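Local coordinates for putative heme binding protein (Tannerella forsythia, PDB 6EU8), which probably binds heme, as a member of the HmuY-like family of heme-binding proteins, though with properties that differ from those of HmuY itself, at residues V159-F164 against Y169-F174. Numbering follows the deposited sequence.
Sequences VFVVKF and YAKIKF
With CG of F160 swung opposite its own carbonyl carbon (chi1 -62°), and F174 turned likewise (chi1 -66°), the two aromatic side chains cross at about a right angle and meet through F160 CD1 and F174 CE1, 4.2 Å apart. The F160 ring also presents its edge to I172 O, which lies near the ring plane, while I172 CG2 sits 3.8 Å above one face of the F174 ring, offset toward its rim. The other branch of the isoleucine runs along the sheet toward the A170 end, and V162 CG2 leans in to meet its CD1 at 3.9 Å. At the far end, F164 brings CE2 to 4.0 Å from the methyl CB of A170, continuing the apolar row. The backbones beneath form an antiparallel beta hairpin, strand 160-163 returning as strand 169-178 after the five-residue connection 164-168, within the larger antiparallel sheet of this HmuY-family protein. F160 with I172 and V162 with A170 are its hydrogen-bonded pairs, each closed by two N-H...O bonds; that from V162 N to A170 O measures 2.9 Å and is nearly straight, 167° at the hydrogen. Between them, the non-hydrogen-bonded pair V161 and K171 turns its side chains to the other face, where V161 CG1 rests 3.6 Å from A170 O. K171 sets its CB 4.1 Å from V159 CG1, then runs out extended until NZ bonds to V96 O. Strand 84-87 flanks 160-163 and strand 184-194 flanks 169-178; F189 of the latter touches I172, and H70 meets the F164 ring edge-to-face.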
# COMPACT_ATOMS: atom_id res chain seq x y z
N VAL A 159 11.10 8.81 7.14
CA VAL A 159 10.13 9.60 6.36
C VAL A 159 10.30 9.23 4.88
O VAL A 159 11.40 9.33 4.32
CB VAL A 159 10.35 11.14 6.54
CG1 VAL A 159 9.41 11.96 5.65
CG2 VAL A 159 10.07 11.53 7.98
N PHE A 160 9.20 8.79 4.25
CA PHE A 160 9.12 8.56 2.81
C PHE A 160 8.62 9.81 2.08
O PHE A 160 7.85 10.59 2.64
CB PHE A 160 8.21 7.34 2.46
CG PHE A 160 8.70 6.02 3.01
CD1 PHE A 160 8.39 5.65 4.31
CD2 PHE A 160 9.46 5.18 2.24
CE1 PHE A 160 8.88 4.44 4.86
CE2 PHE A 160 9.93 3.96 2.77
CZ PHE A 160 9.63 3.59 4.08
N VAL A 161 9.09 9.99 0.86
CA VAL A 161 8.53 11.01 -0.02
C VAL A 161 8.01 10.33 -1.29
O VAL A 161 8.72 9.57 -1.93
CB VAL A 161 9.53 12.14 -0.35
CG1 VAL A 161 8.83 13.18 -1.24
CG2 VAL A 161 10.05 12.80 0.94
N VAL A 162 6.77 10.65 -1.65
CA VAL A 162 6.11 10.10 -2.82
C VAL A 162 5.68 11.25 -3.74
O VAL A 162 5.00 12.17 -3.28
CB VAL A 162 4.87 9.27 -2.45
CG1 VAL A 162 4.39 8.47 -3.65
CG2 VAL A 162 5.16 8.30 -1.29
N LYS A 163 6.07 11.15 -5.01
CA LYS A 163 5.67 12.10 -6.09
C LYS A 163 4.54 11.50 -6.90
O LYS A 163 4.66 10.33 -7.34
CB LYS A 163 6.84 12.36 -7.06
CG LYS A 163 8.06 13.01 -6.46
CD LYS A 163 9.34 12.83 -7.29
CE LYS A 163 9.41 13.72 -8.51
NZ LYS A 163 10.82 13.86 -8.94
N PHE A 164 3.48 12.29 -7.15
CA PHE A 164 2.25 11.81 -7.82
C PHE A 164 2.11 12.30 -9.26
O PHE A 164 2.84 13.21 -9.69
CB PHE A 164 1.03 12.16 -6.97
CG PHE A 164 1.10 11.57 -5.59
CD1 PHE A 164 1.05 10.18 -5.43
CD2 PHE A 164 1.26 12.37 -4.46
CE1 PHE A 164 1.16 9.62 -4.16
CE2 PHE A 164 1.34 11.82 -3.19
CZ PHE A 164 1.30 10.43 -3.05
N TYR A 169 2.99 16.03 -4.22
CA TYR A 169 3.86 15.11 -3.46
C TYR A 169 3.50 15.10 -1.99
O TYR A 169 2.86 16.00 -1.48
CB TYR A 169 5.34 15.44 -3.67
CG TYR A 169 5.76 16.81 -3.18
CD1 TYR A 169 5.70 17.92 -4.04
CD2 TYR A 169 6.28 16.99 -1.90
CE1 TYR A 169 6.11 19.18 -3.60
CE2 TYR A 169 6.68 18.25 -1.45
CZ TYR A 169 6.60 19.33 -2.31
OH TYR A 169 7.00 20.59 -1.87
N ALA A 170 3.86 13.99 -1.31
CA ALA A 170 3.66 13.89 0.14
C ALA A 170 4.90 13.34 0.83
O ALA A 170 5.65 12.52 0.28
CB ALA A 170 2.48 13.01 0.46
N LYS A 171 5.09 13.84 2.06
CA LYS A 171 5.94 13.22 3.08
C LYS A 171 5.06 12.34 3.92
O LYS A 171 4.01 12.77 4.41
CB LYS A 171 6.56 14.31 3.97
CG LYS A 171 7.33 15.39 3.22
CD LYS A 171 7.74 16.47 4.21
CE LYS A 171 7.90 17.84 3.56
NZ LYS A 171 8.20 18.82 4.65
N ILE A 172 5.48 11.07 4.11
CA ILE A 172 4.68 10.08 4.84
C ILE A 172 5.54 9.38 5.92
O ILE A 172 6.65 8.95 5.62
CB ILE A 172 4.10 9.01 3.87
CG1 ILE A 172 3.26 9.66 2.73
CG2 ILE A 172 3.28 8.00 4.65
CD1 ILE A 172 2.73 8.69 1.68
N LYS A 173 5.02 9.33 7.15
CA LYS A 173 5.64 8.56 8.23
C LYS A 173 4.60 7.59 8.76
O LYS A 173 3.57 7.98 9.30
CB LYS A 173 6.13 9.48 9.36
CG LYS A 173 6.88 8.72 10.46
CD LYS A 173 8.08 9.47 11.01
CE LYS A 173 8.57 8.88 12.33
NZ LYS A 173 10.06 8.89 12.46
N PHE A 174 4.88 6.28 8.62
CA PHE A 174 3.98 5.24 9.13
C PHE A 174 4.18 5.11 10.63
O PHE A 174 5.31 5.21 11.10
CB PHE A 174 4.20 3.89 8.43
CG PHE A 174 3.82 3.90 6.96
CD1 PHE A 174 4.75 4.29 6.01
CD2 PHE A 174 2.54 3.54 6.55
CE1 PHE A 174 4.42 4.34 4.66
CE2 PHE A 174 2.21 3.59 5.20
CZ PHE A 174 3.16 3.97 4.26